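Local coordinates for putative methyltransferase (Emericella variicolor, PDB 7DMB), which probably acts as a trans-acting, S-adenosylmethionine-dependent methyltransferase in the biosynthesis of the polyketide calbistrin, at residues A[63-68]-A[128-133]; A[71-76]-A[147-152]; A[188-193]-A[218-223]. All blocks are in the same frame, centred on the assembly; numbering follows the deposited sequence.

Contact 1: residues A[63-68]-A[128-133]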
loop_
_atom_site.group_PDB
_atom_site.type_symbol
_atom_site.label_atom_id
_atom_site.label_comp_id
_atom_site.label_asym_id
_atom_site.label_seq_id
_atom_site.Cartn_x
_atom_site.Cartn_y
_atom_site.Cartn_z
ATOM N N ALA A 63 14.105 8.617 1.157
ATOM C CA ALA A 63 14.358 8.881 2.561
ATOM C C ALA A 63 15.011 10.242 2.729
ATOM O O ALA A 63 14.595 11.048 3.572
ATOM C CB ALA A 63 15.234 7.772 3.143
ATOM N N ARG A 64 16.030 10.515 1.904
ATOM C CA ARG A 64 16.713 11.801 1.913
ATOM C C ARG A 64 15.729 12.951 1.771
ATOM O O ARG A 64 15.836 13.965 2.479
ATOM C CB ARG A 64 17.741 11.844 0.780
ATOM C CG ARG A 64 18.449 13.181 0.633
ATOM C CD ARG A 64 19.362 13.190 -0.588
ATOM N NE ARG A 64 20.060 14.460 -0.741
ATOM C CZ ARG A 64 21.161 14.795 -0.075
ATOM N NH1 ARG A 64 21.700 13.957 0.802
ATOM N NH2 ARG A 64 21.726 15.977 -0.286
ATOM N N MET A 65 14.745 12.794 0.883
ATOM C CA MET A 65 13.821 13.882 0.599
ATOM C C MET A 65 12.865 14.118 1.756
ATOM O O MET A 65 12.664 15.265 2.175
ATOM C CB MET A 65 13.022 13.601 -0.665
ATOM C CG MET A 65 12.028 14.710 -0.942
ATOM S SD MET A 65 12.880 16.181 -1.560
ATOM C CE MET A 65 11.549 17.358 -1.717
ATOM N N TRP A 66 12.220 13.051 2.257
ATOM C CA TRP A 66 11.258 13.283 3.327
ATOM C C TRP A 66 11.962 13.695 4.608
ATOM O O TRP A 66 11.377 14.421 5.410
ATOM C CB TRP A 66 10.326 12.074 3.535
ATOM C CG TRP A 66 10.819 10.947 4.427
ATOM C CD1 TRP A 66 11.250 9.708 4.013
ATOM C CD2 TRP A 66 10.882 10.929 5.862
ATOM N NE1 TRP A 66 11.592 8.938 5.096
ATOM C CE2 TRP A 66 11.380 9.663 6.244
ATOM C CE3 TRP A 66 10.578 11.862 6.863
ATOM C CZ2 TRP A 66 11.582 9.309 7.580
ATOM C CZ3 TRP A 66 10.787 11.501 8.201
ATOM C CH2 TRP A 66 11.282 10.241 8.540
ATOM N N VAL A 67 13.222 13.291 4.800
ATOM C CA VAL A 67 13.975 13.791 5.952
ATOM C C VAL A 67 14.226 15.295 5.816
ATOM O O VAL A 67 14.119 16.051 6.789
ATOM C CB VAL A 67 15.298 13.015 6.124
ATOM C CG1 VAL A 67 16.246 13.769 7.084
ATOM C CG2 VAL A 67 15.039 11.590 6.631
ATOM N N LEU A 68 14.578 15.746 4.612
ATOM C CA LEU A 68 14.776 17.175 4.381
ATOM C C LEU A 68 13.496 17.967 4.642
ATOM O O LEU A 68 13.517 18.983 5.351
ATOM C CB LEU A 68 15.273 17.404 2.953
ATOM C CG LEU A 68 16.745 17.121 2.652
ATOM C CD1 LEU A 68 16.936 16.888 1.132
ATOM C CD2 LEU A 68 17.615 18.289 3.122
ATOM N N ASN A 128 14.578 21.384 -3.816
ATOM C CA ASN A 128 14.139 21.700 -5.172
ATOM C C ASN A 128 15.000 21.020 -6.228
ATOM O O ASN A 128 14.496 20.691 -7.314
ATOM C CB ASN A 128 14.102 23.212 -5.357
ATOM C CG ASN A 128 12.926 23.834 -4.626
ATOM O OD1 ASN A 128 11.843 23.250 -4.587
ATOM N ND2 ASN A 128 13.135 24.997 -4.025
ATOM N N GLU A 129 16.278 20.788 -5.922
ATOM C CA GLU A 129 17.124 19.975 -6.786
ATOM C C GLU A 129 16.615 18.538 -6.883
ATOM O O GLU A 129 16.758 17.899 -7.932
ATOM C CB GLU A 129 18.562 19.981 -6.262
ATOM C CG GLU A 129 19.510 20.936 -6.967
ATOM C CD GLU A 129 20.554 21.547 -6.028
ATOM O OE1 GLU A 129 20.951 20.883 -5.033
ATOM O OE2 GLU A 129 20.967 22.699 -6.287
ATOM N N MET A 130 16.046 18.000 -5.801
ATOM C CA MET A 130 15.568 16.623 -5.852
ATOM C C MET A 130 14.278 16.520 -6.665
ATOM O O MET A 130 14.110 15.583 -7.458
ATOM C CB MET A 130 15.391 16.091 -4.437
ATOM C CG MET A 130 16.717 16.008 -3.677
ATOM S SD MET A 130 16.624 14.903 -2.258
ATOM C CE MET A 130 15.813 13.514 -3.028
ATOM N N ARG A 131 13.382 17.499 -6.517
ATOM C CA ARG A 131 12.198 17.567 -7.367
ATOM C C ARG A 131 12.583 17.678 -8.833
ATOM O O ARG A 131 12.067 16.939 -9.682
ATOM C CB ARG A 131 11.333 18.747 -6.951
ATOM C CG ARG A 131 10.920 18.671 -5.504
ATOM C CD ARG A 131 10.334 19.977 -5.036
ATOM N NE ARG A 131 9.021 20.222 -5.635
ATOM C CZ ARG A 131 8.534 21.433 -5.871
ATOM N NH1 ARG A 131 9.259 22.503 -5.568
ATOM N NH2 ARG A 131 7.326 21.576 -6.400
ATOM N N GLU A 132 13.501 18.597 -9.148
ATOM C CA GLU A 132 13.897 18.803 -10.532
ATOM C C GLU A 132 14.511 17.540 -11.118
ATOM O O GLU A 132 14.261 17.206 -12.284
ATOM C CB GLU A 132 14.876 19.977 -10.626
ATOM C CG GLU A 132 14.929 20.642 -11.983
ATOM C CD GLU A 132 15.492 19.735 -13.076
ATOM O OE1 GLU A 132 16.475 19.008 -12.815
ATOM O OE2 GLU A 132 14.946 19.751 -14.198
ATOM N N ARG A 133 15.318 16.830 -10.323
ATOM C CA ARG A 133 15.929 15.590 -10.783
ATOM C C ARG A 133 14.897 14.543 -11.239
ATOM O O ARG A 133 15.132 13.824 -12.219
ATOM C CB ARG A 133 16.798 15.019 -9.659
ATOM C CG ARG A 133 18.035 14.272 -10.110
ATOM C CD ARG A 133 19.054 14.209 -8.982
ATOM N NE ARG A 133 18.660 13.311 -7.896
ATOM C CZ ARG A 133 19.329 12.215 -7.555
ATOM N NH1 ARG A 133 20.430 11.887 -8.219
ATOM N NH2 ARG A 133 18.915 11.457 -6.551
#

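Contact 2: residues A[71-76]-A[147-152]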
loop_
_atom_site.group_PDB
_atom_site.type_symbol
_atom_site.label_atom_id
_atom_site.label_comp_id
_atom_site.label_asym_id
_atom_site.label_seq_id
_atom_site.Cartn_x
_atom_site.Cartn_y
_atom_site.Cartn_z
ATOM N N ILE A 71 12.762 18.046 8.460
ATOM C CA ILE A 71 13.593 19.063 9.113
ATOM C C ILE A 71 13.026 20.452 8.855
ATOM O O ILE A 71 12.890 21.273 9.770
ATOM C CB ILE A 71 15.046 18.966 8.613
ATOM C CG1 ILE A 71 15.684 17.625 9.006
ATOM C CG2 ILE A 71 15.872 20.169 9.126
ATOM C CD1 ILE A 71 16.974 17.295 8.211
ATOM N N GLN A 72 12.670 20.721 7.595
ATOM C CA GLN A 72 12.149 22.018 7.193
ATOM C C GLN A 72 10.803 22.318 7.821
ATOM O O GLN A 72 10.399 23.479 7.848
ATOM C CB GLN A 72 12.037 22.080 5.660
ATOM C CG GLN A 72 12.211 23.470 5.058
ATOM C CD GLN A 72 13.645 23.973 5.114
ATOM O OE1 GLN A 72 14.545 23.276 5.564
ATOM N NE2 GLN A 72 13.858 25.192 4.646
ATOM N N MET A 73 10.096 21.295 8.315
ATOM C CA MET A 73 8.775 21.485 8.899
ATOM C C MET A 73 8.801 21.862 10.373
ATOM O O MET A 73 7.775 22.311 10.897
ATOM C CB MET A 73 7.949 20.209 8.738
ATOM C CG MET A 73 7.369 20.050 7.356
ATOM S SD MET A 73 7.070 18.314 6.975
ATOM C CE MET A 73 5.510 18.079 7.834
ATOM N N GLN A 74 9.934 21.691 11.047
ATOM C CA GLN A 74 9.957 21.779 12.506
ATOM C C GLN A 74 9.487 23.146 12.990
ATOM O O GLN A 74 8.559 23.247 13.800
ATOM C CB GLN A 74 11.362 21.466 13.031
ATOM C CG GLN A 74 11.780 20.027 12.747
ATOM C CD GLN A 74 10.794 19.012 13.310
ATOM O OE1 GLN A 74 10.472 19.045 14.508
ATOM N NE2 GLN A 74 10.313 18.096 12.453
ATOM N N GLU A 75 10.115 24.217 12.503
ATOM C CA GLU A 75 9.748 25.540 12.995
ATOM C C GLU A 75 8.340 25.910 12.556
ATOM O O GLU A 75 7.600 26.559 13.308
ATOM C CB GLU A 75 10.761 26.590 12.518
ATOM C CG GLU A 75 10.494 27.973 13.123
ATOM C CD GLU A 75 11.436 29.056 12.622
ATOM O OE1 GLU A 75 12.539 28.725 12.133
ATOM O OE2 GLU A 75 11.067 30.249 12.727
ATOM N N LYS A 76 7.945 25.468 11.363
ATOM C CA LYS A 76 6.599 25.724 10.875
ATOM C C LYS A 76 5.561 25.037 11.760
ATOM O O LYS A 76 4.558 25.647 12.157
ATOM C CB LYS A 76 6.497 25.241 9.422
ATOM C CG LYS A 76 5.720 26.158 8.505
ATOM C CD LYS A 76 5.756 25.702 7.042
ATOM C CE LYS A 76 4.400 25.919 6.367
ATOM N NZ LYS A 76 4.463 25.702 4.925
ATOM N N TRP A 147 7.361 16.930 -0.464
ATOM C CA TRP A 147 7.477 18.374 -0.641
ATOM C C TRP A 147 6.143 19.065 -0.372
ATOM O O TRP A 147 6.077 20.067 0.359
ATOM C CB TRP A 147 7.977 18.712 -2.050
ATOM C CG TRP A 147 7.652 20.131 -2.387
ATOM C CD1 TRP A 147 6.540 20.596 -3.043
ATOM C CD2 TRP A 147 8.401 21.280 -2.003
ATOM N NE1 TRP A 147 6.574 21.966 -3.100
ATOM C CE2 TRP A 147 7.708 22.410 -2.475
ATOM C CE3 TRP A 147 9.603 21.465 -1.309
ATOM C CZ2 TRP A 147 8.185 23.708 -2.290
ATOM C CZ3 TRP A 147 10.074 22.762 -1.119
ATOM C CH2 TRP A 147 9.368 23.861 -1.610
ATOM N N ARG A 148 5.063 18.523 -0.944
ATOM C CA ARG A 148 3.729 19.093 -0.731
ATOM C C ARG A 148 3.291 19.013 0.729
ATOM O O ARG A 148 2.576 19.902 1.211
ATOM C CB ARG A 148 2.685 18.378 -1.595
ATOM C CG ARG A 148 2.731 18.637 -3.089
ATOM C CD ARG A 148 1.503 17.968 -3.730
ATOM N NE ARG A 148 1.556 18.030 -5.183
ATOM C CZ ARG A 148 0.670 17.484 -6.002
ATOM N NH1 ARG A 148 -0.361 16.800 -5.526
ATOM N NH2 ARG A 148 0.830 17.626 -7.310
ATOM N N VAL A 149 3.655 17.937 1.432
ATOM C CA VAL A 149 3.309 17.841 2.845
ATOM C C VAL A 149 3.991 18.960 3.622
ATOM O O VAL A 149 3.362 19.674 4.412
ATOM C CB VAL A 149 3.686 16.456 3.395
ATOM C CG1 VAL A 149 3.780 16.507 4.921
ATOM C CG2 VAL A 149 2.681 15.410 2.918
ATOM N N TYR A 150 5.292 19.127 3.398
ATOM C CA TYR A 150 6.014 20.260 3.969
ATOM C C TYR A 150 5.350 21.576 3.584
ATOM O O TYR A 150 5.105 22.440 4.432
ATOM C CB TYR A 150 7.463 20.261 3.484
ATOM C CG TYR A 150 7.989 21.671 3.316
ATOM C CD1 TYR A 150 8.331 22.432 4.435
ATOM C CD2 TYR A 150 8.109 22.257 2.062
ATOM C CE1 TYR A 150 8.783 23.713 4.315
ATOM C CE2 TYR A 150 8.561 23.547 1.938
ATOM C CZ TYR A 150 8.902 24.269 3.074
ATOM O OH TYR A 150 9.362 25.567 2.993
ATOM N N ASP A 151 5.042 21.727 2.300
ATOM C CA ASP A 151 4.629 23.003 1.741
ATOM C C ASP A 151 3.228 23.408 2.177
ATOM O O ASP A 151 2.868 24.579 2.036
ATOM C CB ASP A 151 4.718 22.918 0.213
ATOM C CG ASP A 151 4.619 24.262 -0.455
ATOM O OD1 ASP A 151 5.308 25.216 -0.031
ATOM O OD2 ASP A 151 3.830 24.360 -1.406
ATOM N N ASN A 152 2.432 22.480 2.710
ATOM C CA ASN A 152 1.054 22.771 3.088
ATOM C C ASN A 152 0.762 22.484 4.554
ATOM O O ASN A 152 -0.393 22.598 4.968
ATOM C CB ASN A 152 0.074 21.959 2.231
ATOM C CG ASN A 152 0.108 22.345 0.791
ATOM O OD1 ASN A 152 -0.596 23.267 0.368
ATOM N ND2 ASN A 152 0.921 21.636 0.011
#

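Contact 3: residues A[188-193]-A[218-223]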
loop_
_atom_site.group_PDB
_atom_site.type_symbol
_atom_site.label_atom_id
_atom_site.label_comp_id
_atom_site.label_asym_id
_atom_site.label_seq_id
_atom_site.Cartn_x
_atom_site.Cartn_y
_atom_site.Cartn_z
ATOM N N PRO A 188 3.116 -13.042 -12.618
ATOM C CA PRO A 188 3.195 -14.512 -12.717
ATOM C C PRO A 188 2.240 -15.226 -11.776
ATOM O O PRO A 188 1.676 -16.256 -12.165
ATOM C CB PRO A 188 4.661 -14.818 -12.386
ATOM C CG PRO A 188 5.390 -13.562 -12.729
ATOM C CD PRO A 188 4.448 -12.443 -12.417
ATOM N N LEU A 189 2.033 -14.720 -10.552
ATOM C CA LEU A 189 1.041 -15.339 -9.672
ATOM C C LEU A 189 -0.359 -15.222 -10.260
ATOM O O LEU A 189 -1.126 -16.195 -10.276
ATOM C CB LEU A 189 1.058 -14.704 -8.285
ATOM C CG LEU A 189 -0.070 -15.260 -7.404
ATOM C CD1 LEU A 189 0.147 -16.747 -7.187
ATOM C CD2 LEU A 189 -0.212 -14.539 -6.053
ATOM N N ILE A 190 -0.727 -14.016 -10.698
ATOM C CA ILE A 190 -2.050 -13.818 -11.271
ATOM C C ILE A 190 -2.213 -14.682 -12.510
ATOM O O ILE A 190 -3.234 -15.357 -12.688
ATOM C CB ILE A 190 -2.279 -12.325 -11.565
ATOM C CG1 ILE A 190 -2.211 -11.505 -10.270
ATOM C CG2 ILE A 190 -3.611 -12.107 -12.283
ATOM C CD1 ILE A 190 -3.295 -11.827 -9.275
ATOM N N ASN A 191 -1.191 -14.710 -13.367
ATOM C CA ASN A 191 -1.272 -15.530 -14.571
ATOM C C ASN A 191 -1.480 -17.008 -14.223
ATOM O O ASN A 191 -2.279 -17.694 -14.865
ATOM C CB ASN A 191 -0.018 -15.313 -15.415
ATOM C CG ASN A 191 -0.035 -16.106 -16.703
ATOM O OD1 ASN A 191 0.707 -17.069 -16.852
ATOM N ND2 ASN A 191 -0.884 -15.700 -17.644
ATOM N N LEU A 192 -0.795 -17.507 -13.191
ATOM C CA LEU A 192 -0.946 -18.910 -12.807
ATOM C C LEU A 192 -2.381 -19.212 -12.376
ATOM O O LEU A 192 -2.976 -20.200 -12.825
ATOM C CB LEU A 192 0.046 -19.264 -11.694
ATOM C CG LEU A 192 -0.132 -20.653 -11.060
ATOM C CD1 LEU A 192 -0.118 -21.713 -12.141
ATOM C CD2 LEU A 192 0.948 -20.953 -9.985
ATOM N N MET A 193 -2.955 -18.364 -11.511
ATOM C CA MET A 193 -4.362 -18.494 -11.142
ATOM C C MET A 193 -5.271 -18.498 -12.366
ATOM O O MET A 193 -6.199 -19.314 -12.463
ATOM C CB MET A 193 -4.757 -17.354 -10.205
ATOM C CG MET A 193 -4.028 -17.365 -8.898
ATOM S SD MET A 193 -4.285 -15.823 -8.044
ATOM C CE MET A 193 -3.981 -16.356 -6.353
ATOM N N GLU A 218 -2.969 -7.228 -16.293
ATOM C CA GLU A 218 -1.930 -7.685 -17.211
ATOM C C GLU A 218 -1.684 -9.177 -17.058
ATOM O O GLU A 218 -1.486 -9.893 -18.051
ATOM C CB GLU A 218 -0.641 -6.903 -16.971
ATOM C CG GLU A 218 -0.623 -5.561 -17.670
ATOM C CD GLU A 218 0.674 -4.809 -17.447
ATOM O OE1 GLU A 218 1.689 -5.449 -17.083
ATOM O OE2 GLU A 218 0.665 -3.572 -17.618
ATOM N N GLY A 219 -1.688 -9.663 -15.816
ATOM C CA GLY A 219 -1.589 -11.093 -15.598
ATOM C C GLY A 219 -2.813 -11.847 -16.073
ATOM O O GLY A 219 -2.721 -13.029 -16.421
ATOM N N LEU A 220 -3.972 -11.187 -16.095
ATOM C CA LEU A 220 -5.195 -11.829 -16.547
ATOM C C LEU A 220 -5.417 -11.694 -18.047
ATOM O O LEU A 220 -6.322 -12.343 -18.577
ATOM C CB LEU A 220 -6.410 -11.251 -15.812
ATOM C CG LEU A 220 -6.562 -11.513 -14.310
ATOM C CD1 LEU A 220 -7.788 -10.774 -13.790
ATOM C CD2 LEU A 220 -6.637 -13.001 -13.985
ATOM N N ASN A 221 -4.639 -10.860 -18.734
ATOM C CA ASN A 221 -4.769 -10.651 -20.177
ATOM C C ASN A 221 -3.400 -10.836 -20.821
ATOM O O ASN A 221 -2.746 -9.866 -21.222
ATOM C CB ASN A 221 -5.345 -9.269 -20.489
ATOM C CG ASN A 221 -6.719 -9.063 -19.889
ATOM O OD1 ASN A 221 -7.734 -9.107 -20.586
ATOM N ND2 ASN A 221 -6.762 -8.842 -18.573
ATOM N N PRO A 222 -2.934 -12.083 -20.927
ATOM C CA PRO A 222 -1.576 -12.300 -21.451
ATOM C C PRO A 222 -1.454 -11.998 -22.938
ATOM O O PRO A 222 -0.438 -11.442 -23.373
ATOM C CB PRO A 222 -1.326 -13.782 -21.134
ATOM C CG PRO A 222 -2.680 -14.403 -21.220
ATOM C CD PRO A 222 -3.662 -13.351 -20.731
ATOM N N ASP A 223 -2.460 -12.350 -23.734
ATOM C CA ASP A 223 -2.439 -12.111 -25.171
ATOM C C ASP A 223 -3.761 -11.488 -25.599
ATOM O O ASP A 223 -4.784 -11.622 -24.919
ATOM C CB ASP A 223 -2.185 -13.408 -25.949
ATOM C CG ASP A 223 -1.135 -14.291 -25.289
ATOM O OD1 ASP A 223 -1.399 -15.500 -25.106
ATOM O OD2 ASP A 223 -0.042 -13.776 -24.956
#

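Contact 1: residues A[63-68]-A[128-133]
Met130 reaches from residues 128-133 into the groove formed by Arg64, Met65 and Leu68, and most of the touches in this contact go through its sulfur or its methyl. The apolar part comes first. Met130 CE lies 3.7 Å from Met65 CB, while Met65 SD sits 3.8 Å from Met130 CB, the two chains running past one another head to tail. The bend of Met130 at its last torsion (chi3 47°) turns the methyl toward the backbone of the 63-68 helix and leaves SD facing Arg64 and Leu68. Leu68 adds its CD1 branch, 3.9 Å from Met130 SD, and Met65 CE reaches 4.1 Å to CG of Arg131.

The charged chains take part mainly through their carbons. Arg64, extended from CG to NE, lays CD 3.6 Å from Met130 SD, with the sulfur at the edge of the guanidinium. Arg131 NH1 donates to Asn128 OD1 within its own helix at 2.9 Å, with the oxygen in the guanidinium plane, while NH2 forms a salt bridge with Glu144 of helix 140-157.

This is helix-to-helix packing in the N-terminal helical part, away from the SAH site, with segments nearer antiparallel than parallel (142°) and axes 10.7 Å apart. Met127 of helix 120-134 extends the apolar layer against Met65 and Leu68, Leu115 of helix 112-117 borders Arg64 and Leu68, and helix 140-157 covers Met65 with Ile143, Pro146 and Trp147.

Contact 2: residues A[71-76]-A[147-152]
Val149 and Tyr150 meet Met73 where helices 56-79 and 140-157 run nearly parallel, the segment axes 15° apart in direction and 9.5 Å apart at closest approach. This is near-parallel helix packing within the N-terminal helical part, away from the SAH site. Just before them in sequence, the Trp147 ring lies against its own helix neighbour: Tyr150 CD2 sits 3.7 Å above the Trp147 ring plane, offset toward the rim.

Val149 contributes one branch, CG1, which meets the methyl CE of Met73 at 3.7 Å. The methionine sets off beside its backbone N, anti to its carbonyl carbon (chi1 -79°), and its bend at chi3 carries CE to the valine.

Tyr150 is the centre of the contact. Met73 CG lies at the edge of its ring, near the ring plane, and comes 3.7 Å from Tyr150 CA. Gln72 runs alongside the ring in the same direction and brings CG to 3.5 Å from Tyr150 CE1. Its amide plane stands 70° from the ring, and the amide itself is held by Arg123 NE and by the carbonyl of Asp120. The Tyr150 carbonyl O receives a weak hydrogen bond, 3.4 Å long, from Lys76 NZ.

Lys76 NZ also lies 3.5 Å from Asp151 O. Asn152 then turns back on its own helix, where ND2 donates to Arg148 O at 2.7 Å in a nearly straight bond.

Around this pair, Tyr90 and Leu94 of helix 85-101 flank Met73, Phe322 of helix 319-324 packs on both Met73 and Val149, and Met127 of helix 120-134 touches Tyr150.

Contact 3: residues A[188-193]-A[218-223]
Ile190 and Asn191 of helix 187-196 pack on Gly219 and Leu220 at the end of helix 211-220, within the Rossmann-like fold of class I methyltransferases. Helix 211-220 links strand 200-205 to strand 229-236 in a beta-alpha-beta crossover.

The apolar contact rests on one branch of Ile190. Ile190 CG2, anti to the backbone N, crosses the end of Leu220, 3.6 Å from Leu220 CD2, and also lies 3.9 Å from Gly219 C. On its other sides Leu220 packs on Ile202, Tyr229 and Tyr232 of the central sheet, so this leucine ties the helix pair to the strands.

Gly219 brings the backbones together, its CA 4.6 Å from that of Asn191. The lack of a side chain at Gly219 lets Ile190 and the Asn191 backbone come this close. Asn191 CA also makes a CA-H...O contact with Gly219 O at 3.4 Å.

The polar contribution is modest. Asn191 extends its amide with chi1 at -179°. With OD1 bonded to Arg195 NE, the ND2 end faces Gly219 O: Asn191 ND2 makes a weak but fairly straight hydrogen bond to Gly219 O, 3.5 Å at 164°, and lies 4.0 Å from Pro222 CB.

Contacts 1 and 2 belong to one helical assembly. Both use helix 56-79, and their partner helices 120-134 and 140-157 follow each other in the chain. Their centres are 12 Å apart, and they meet directly at Trp147, which packs on Met65, Asn128 and Arg131 and gives Arg131 a cation-pi partner. Along the sequence their segments alternate, so neither contact closes before the other opens. Contact 3 comes later, in the Rossmann-like part around the seven-stranded sheet, with its centre about 36 Å from that of contact 1 and 42 Å from that of contact 2. The three thus pin two separate regions: the N-terminal helices, and a helix pair beside the sheet of the cofactor-binding fold.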